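Long-range contact in putative Phosphate (PDB 3DAO), which is probably a phosphatase of the haloacid dehalogenase-like hydrolase family, though its substrate is not established: residues Ile167-Cys181 with Ala196-Lys208. Sequence-based numbering, arbitrary orientation. Where two conformers were deposited one is given.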
loop_
_atom_site.group_PDB
_atom_site.type_symbol
_atom_site.label_atom_id
_atom_site.label_comp_id
_atom_site.label_asym_id
_atom_site.label_seq_id
_atom_site.Cartn_x
_atom_site.Cartn_y
_atom_site.Cartn_z
ATOM N N ILE A 167 -1.724 -9.108 8.058
ATOM C CA ILE A 167 -2.048 -7.752 7.664
ATOM C C ILE A 167 -3.071 -7.663 6.552
ATOM O O ILE A 167 -3.678 -6.611 6.326
ATOM C CB ILE A 167 -0.765 -6.901 7.301
ATOM C CG1 ILE A 167 0.002 -7.518 6.128
ATOM C CG2 ILE A 167 0.079 -6.613 8.591
ATOM C CD1 ILE A 167 1.098 -6.592 5.566
ATOM N N LYS A 168 -3.338 -8.800 5.915
ATOM C CA LYS A 168 -4.337 -8.817 4.826
ATOM C C LYS A 168 -4.901 -10.217 4.631
ATOM O O LYS A 168 -4.184 -11.186 4.724
ATOM C CB LYS A 168 -3.718 -8.366 3.509
ATOM C CG LYS A 168 -4.716 -8.378 2.315
ATOM C CD LYS A 168 -4.110 -7.803 1.059
ATOM C CE LYS A 168 -2.987 -8.674 0.510
ATOM N NZ LYS A 168 -2.467 -8.090 -0.788
ATOM N N PHE A 169 -6.208 -10.259 4.422
ATOM C CA PHE A 169 -6.912 -11.480 4.064
ATOM C C PHE A 169 -7.570 -11.162 2.729
ATOM O O PHE A 169 -8.285 -10.165 2.590
ATOM C CB PHE A 169 -7.949 -11.884 5.099
ATOM C CG PHE A 169 -8.794 -13.077 4.664
ATOM C CD1 PHE A 169 -8.428 -14.347 4.983
ATOM C CD2 PHE A 169 -9.951 -12.890 3.938
ATOM C CE1 PHE A 169 -9.177 -15.440 4.571
ATOM C CE2 PHE A 169 -10.717 -13.985 3.545
ATOM C CZ PHE A 169 -10.313 -15.255 3.877
ATOM N N THR A 170 -7.306 -12.016 1.756
ATOM C CA THR A 170 -7.771 -11.815 0.408
ATOM C C THR A 170 -8.555 -12.992 -0.147
ATOM O O THR A 170 -8.134 -14.150 -0.039
ATOM C CB THR A 170 -6.553 -11.596 -0.516
ATOM O OG1 THR A 170 -5.894 -10.364 -0.142
ATOM C CG2 THR A 170 -6.960 -11.510 -2.000
ATOM N N VAL A 171 -9.686 -12.669 -0.766
ATOM C CA VAL A 171 -10.529 -13.680 -1.441
ATOM C C VAL A 171 -10.302 -13.553 -2.936
ATOM O O VAL A 171 -10.207 -12.457 -3.465
ATOM C CB VAL A 171 -12.032 -13.467 -1.165
ATOM C CG1 VAL A 171 -12.815 -14.699 -1.612
ATOM C CG2 VAL A 171 -12.274 -13.140 0.362
ATOM N N PHE A 172 -10.199 -14.699 -3.589
ATOM C CA PHE A 172 -10.041 -14.804 -5.035
ATOM C C PHE A 172 -11.072 -15.706 -5.695
ATOM O O PHE A 172 -11.477 -16.752 -5.173
ATOM C CB PHE A 172 -8.661 -15.381 -5.393
ATOM C CG PHE A 172 -8.488 -15.645 -6.875
ATOM C CD1 PHE A 172 -8.203 -14.616 -7.726
ATOM C CD2 PHE A 172 -8.602 -16.924 -7.397
ATOM C CE1 PHE A 172 -8.051 -14.836 -9.104
ATOM C CE2 PHE A 172 -8.430 -17.139 -8.772
ATOM C CZ PHE A 172 -8.172 -16.096 -9.599
ATOM N N HIS A 173 -11.531 -15.217 -6.829
ATOM C CA HIS A 173 -12.329 -16.010 -7.784
ATOM C C HIS A 173 -11.936 -15.560 -9.202
ATOM O O HIS A 173 -11.718 -14.386 -9.417
ATOM C CB HIS A 173 -13.847 -15.876 -7.585
ATOM C CG HIS A 173 -14.641 -16.824 -8.431
ATOM N ND1 HIS A 173 -14.989 -16.550 -9.739
ATOM C CD2 HIS A 173 -15.125 -18.057 -8.164
ATOM C CE1 HIS A 173 -15.682 -17.569 -10.224
ATOM N NE2 HIS A 173 -15.774 -18.497 -9.292
ATOM N N PRO A 174 -11.870 -16.480 -10.178
ATOM C CA PRO A 174 -11.511 -16.086 -11.537
ATOM C C PRO A 174 -12.340 -15.005 -12.177
ATOM O O PRO A 174 -11.849 -14.287 -13.044
ATOM C CB PRO A 174 -11.746 -17.373 -12.318
ATOM C CG PRO A 174 -11.399 -18.400 -11.390
ATOM C CD PRO A 174 -12.046 -17.939 -10.096
ATOM N N ASP A 175 -13.605 -14.886 -11.808
ATOM C CA ASP A 175 -14.430 -13.902 -12.489
ATOM C C ASP A 175 -15.643 -13.317 -11.786
ATOM O O ASP A 175 -16.292 -12.442 -12.364
ATOM C CB ASP A 175 -14.861 -14.473 -13.833
ATOM C CG ASP A 175 -15.501 -15.792 -13.708
ATOM O OD1 ASP A 175 -16.563 -15.830 -13.063
ATOM O OD2 ASP A 175 -14.942 -16.801 -14.238
ATOM N N LYS A 176 -15.945 -13.761 -10.571
ATOM C CA LYS A 176 -17.099 -13.161 -9.853
ATOM C C LYS A 176 -16.884 -13.166 -8.373
ATOM O O LYS A 176 -17.787 -13.444 -7.595
ATOM C CB LYS A 176 -18.401 -13.889 -10.188
ATOM C CG LYS A 176 -18.347 -15.394 -9.947
ATOM C CD LYS A 176 -19.711 -16.051 -10.223
ATOM C CE LYS A 176 -19.625 -17.573 -10.218
ATOM N NZ LYS A 176 -20.940 -18.198 -10.470
ATOM N N CYS A 177 -15.704 -12.720 -7.981
ATOM C CA CYS A 177 -15.353 -12.712 -6.566
ATOM C C CYS A 177 -16.250 -11.798 -5.717
ATOM O O CYS A 177 -16.882 -12.234 -4.751
ATOM C CB CYS A 177 -13.888 -12.330 -6.376
ATOM S SG CYS A 177 -13.366 -12.572 -4.669
ATOM N N GLU A 178 -16.282 -10.516 -6.059
ATOM C CA GLU A 178 -17.108 -9.568 -5.314
ATOM C C GLU A 178 -18.563 -10.033 -5.324
ATOM O O GLU A 178 -19.261 -9.965 -4.325
ATOM C CB GLU A 178 -17.002 -8.150 -5.880
ATOM C CG GLU A 178 -17.778 -7.152 -5.065
ATOM C CD GLU A 178 -17.739 -5.757 -5.650
ATOM O OE1 GLU A 178 -17.568 -5.614 -6.889
ATOM O OE2 GLU A 178 -17.959 -4.812 -4.875
ATOM N N GLU A 179 -18.983 -10.493 -6.481
ATOM C CA GLU A 179 -20.356 -10.950 -6.699
ATOM C C GLU A 179 -20.678 -12.061 -5.707
ATOM O O GLU A 179 -21.754 -12.084 -5.091
ATOM C CB GLU A 179 -20.541 -11.427 -8.124
ATOM C CG GLU A 179 -21.892 -12.102 -8.352
ATOM C CD GLU A 179 -22.071 -12.560 -9.768
ATOM O OE1 GLU A 179 -21.712 -11.803 -10.689
ATOM O OE2 GLU A 179 -22.569 -13.687 -9.964
ATOM N N LEU A 180 -19.752 -12.993 -5.542
ATOM C CA LEU A 180 -19.985 -14.072 -4.593
ATOM C C LEU A 180 -19.888 -13.607 -3.148
ATOM O O LEU A 180 -20.498 -14.199 -2.262
ATOM C CB LEU A 180 -19.026 -15.232 -4.813
ATOM C CG LEU A 180 -19.278 -16.087 -6.061
ATOM C CD1 LEU A 180 -18.076 -17.058 -6.294
ATOM C CD2 LEU A 180 -20.620 -16.815 -5.898
ATOM N N CYS A 181 -19.083 -12.578 -2.896
ATOM C CA CYS A 181 -18.878 -12.078 -1.543
ATOM C C CYS A 181 -20.003 -11.164 -1.056
ATOM O O CYS A 181 -20.177 -10.956 0.136
ATOM C CB CYS A 181 -17.564 -11.280 -1.429
ATOM S SG CYS A 181 -16.070 -12.288 -1.452
ATOM N N ALA A 196 -12.296 -4.086 0.440
ATOM C CA ALA A 196 -12.339 -3.427 -0.862
ATOM C C ALA A 196 -12.194 -4.418 -2.005
ATOM O O ALA A 196 -11.270 -5.192 -2.005
ATOM C CB ALA A 196 -11.240 -2.404 -0.997
ATOM N N ALA A 197 -13.101 -4.358 -2.970
ATOM C CA ALA A 197 -12.979 -5.233 -4.147
ATOM C C ALA A 197 -11.881 -4.676 -5.017
ATOM O O ALA A 197 -11.624 -3.455 -5.008
ATOM C CB ALA A 197 -14.311 -5.286 -4.945
ATOM N N ALA A 198 -11.227 -5.583 -5.753
ATOM C CA ALA A 198 -10.270 -5.226 -6.780
ATOM C C ALA A 198 -10.658 -6.022 -8.040
ATOM O O ALA A 198 -10.455 -7.253 -8.108
ATOM C CB ALA A 198 -8.869 -5.557 -6.361
ATOM N N GLY A 199 -11.227 -5.318 -9.011
ATOM C CA GLY A 199 -11.704 -5.946 -10.204
ATOM C C GLY A 199 -12.806 -6.966 -9.923
ATOM O O GLY A 199 -13.573 -6.871 -8.939
ATOM N N LYS A 200 -12.858 -7.972 -10.781
ATOM C CA LYS A 200 -13.844 -9.012 -10.631
ATOM C C LYS A 200 -13.277 -10.200 -9.918
ATOM O O LYS A 200 -14.010 -11.167 -9.615
ATOM C CB LYS A 200 -14.366 -9.445 -12.009
ATOM C CG LYS A 200 -15.143 -8.324 -12.724
ATOM C CD LYS A 200 -15.742 -8.795 -14.040
ATOM C CE LYS A 200 -14.679 -9.091 -15.057
ATOM N NZ LYS A 200 -13.795 -7.891 -15.327
ATOM N N GLU A 201 -11.973 -10.128 -9.602
ATOM C CA GLU A 201 -11.298 -11.309 -9.086
ATOM C C GLU A 201 -10.938 -11.308 -7.602
ATOM O O GLU A 201 -10.708 -12.348 -7.045
ATOM C CB GLU A 201 -9.980 -11.562 -9.850
ATOM C CG GLU A 201 -10.060 -11.646 -11.370
ATOM C CD GLU A 201 -10.184 -10.291 -12.045
ATOM O OE1 GLU A 201 -9.890 -9.279 -11.361
ATOM O OE2 GLU A 201 -10.511 -10.247 -13.272
ATOM N N TRP A 202 -10.842 -10.130 -6.999
ATOM C CA TRP A 202 -10.338 -10.025 -5.633
ATOM C C TRP A 202 -11.206 -9.200 -4.713
ATOM O O TRP A 202 -11.855 -8.218 -5.120
ATOM C CB TRP A 202 -8.954 -9.324 -5.638
ATOM C CG TRP A 202 -7.934 -9.894 -6.626
ATOM C CD1 TRP A 202 -7.661 -9.430 -7.841
ATOM C CD2 TRP A 202 -7.063 -11.024 -6.418
ATOM N NE1 TRP A 202 -6.706 -10.207 -8.434
ATOM C CE2 TRP A 202 -6.294 -11.166 -7.565
ATOM C CE3 TRP A 202 -6.859 -11.904 -5.363
ATOM C CZ2 TRP A 202 -5.370 -12.199 -7.717
ATOM C CZ3 TRP A 202 -5.916 -12.902 -5.493
ATOM C CH2 TRP A 202 -5.192 -13.043 -6.668
ATOM N N VAL A 203 -11.192 -9.632 -3.466
ATOM C CA VAL A 203 -11.691 -8.839 -2.347
ATOM C C VAL A 203 -10.590 -8.832 -1.267
ATOM O O VAL A 203 -10.227 -9.855 -0.711
ATOM C CB VAL A 203 -13.040 -9.309 -1.759
ATOM C CG1 VAL A 203 -13.413 -8.420 -0.547
ATOM C CG2 VAL A 203 -14.129 -9.242 -2.810
ATOM N N ASP A 204 -10.060 -7.650 -1.013
ATOM C CA ASP A 204 -8.981 -7.444 -0.039
ATOM C C ASP A 204 -9.536 -6.902 1.252
ATOM O O ASP A 204 -10.343 -5.956 1.276
ATOM C CB ASP A 204 -7.959 -6.419 -0.543
ATOM C CG ASP A 204 -7.158 -6.933 -1.722
ATOM O OD1 ASP A 204 -6.790 -8.126 -1.728
ATOM O OD2 ASP A 204 -6.941 -6.131 -2.649
ATOM N N CYS A 205 -9.065 -7.498 2.317
ATOM C CA CYS A 205 -9.509 -7.110 3.663
ATOM C C CYS A 205 -8.305 -6.837 4.543
ATOM O O CYS A 205 -7.384 -7.626 4.640
ATOM C CB CYS A 205 -10.324 -8.219 4.297
ATOM S SG CYS A 205 -11.523 -9.079 3.218
ATOM N N ASN A 206 -8.392 -5.710 5.225
ATOM C CA ASN A 206 -7.392 -5.304 6.193
ATOM C C ASN A 206 -8.106 -4.927 7.471
ATOM O O ASN A 206 -9.328 -4.881 7.546
ATOM C CB ASN A 206 -6.631 -4.069 5.769
ATOM C CG ASN A 206 -5.938 -4.195 4.422
ATOM O OD1 ASN A 206 -6.213 -3.395 3.548
ATOM N ND2 ASN A 206 -4.986 -5.142 4.274
ATOM N N ALA A 207 -7.304 -4.592 8.479
ATOM C CA ALA A 207 -7.866 -4.200 9.775
ATOM C C ALA A 207 -8.711 -2.960 9.645
ATOM O O ALA A 207 -8.439 -2.061 8.841
ATOM C CB ALA A 207 -6.745 -3.983 10.806
ATOM N N LYS A 208 -9.763 -2.900 10.456
ATOM C CA LYS A 208 -10.607 -1.718 10.466
ATOM C C LYS A 208 -9.765 -0.468 10.719
ATOM O O LYS A 208 -8.909 -0.450 11.573
ATOM C CB LYS A 208 -11.708 -1.845 11.546
ATOM C CG LYS A 208 -12.728 -0.764 11.511
ATOM C CD LYS A 208 -13.767 -0.999 12.606
ATOM C CE LYS A 208 -14.941 -0.041 12.487
ATOM N NZ LYS A 208 -16.016 -0.390 13.468
HETATM O O HOH W 1 -4.619 -5.105 8.389
HETATM O O HOH W 2 -4.391 -8.323 -2.779
HETATM O O HOH W 3 -3.726 -5.559 -2.088
HETATM O O HOH W 4 -12.220 -11.775 -14.377
HETATM O O HOH W 5 -14.017 -8.783 -7.016
HETATM O O HOH W 6 -16.293 -6.696 -9.220
#
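F172 lays its CD1 corner over one face of the W202 indole, 3.6 Å from CH2, the two rings inclined at 49° in an oblique pair. From two residues earlier on the same face of the sheet, T170 brings its methyl CG2 to within 3.4 Å of W202 CE3. Shortening W202 to an alanine would probably leave a gap beside F172 CD1 and take from the T170 methyl its aromatic neighbour. With chi1 at -65°, T170 sends that methyl anti to its own nitrogen and turns OG1 alongside D204, where it donates to OD1 (2.9 Å) on the anti side of the carboxylate. D204 OD1 also takes a water hydrogen bond, and that water accepts from K168 NZ, so lysine and aspartate are bridged rather than paired directly. Strands 168-172 and 202-207 run antiparallel here as neighbours in the six-stranded sheet of what is probably the cap domain of this HAD-type fold. On the opposite face V203 CG2 meets the sulfurs of C177 and C181, each at 3.9 Å, joining strand 202-207 to helix 177-181. Near the bulge at I167 and K168, N206 ND2 donates to I167 O (2.8 Å), its acceptor close to the amide plane.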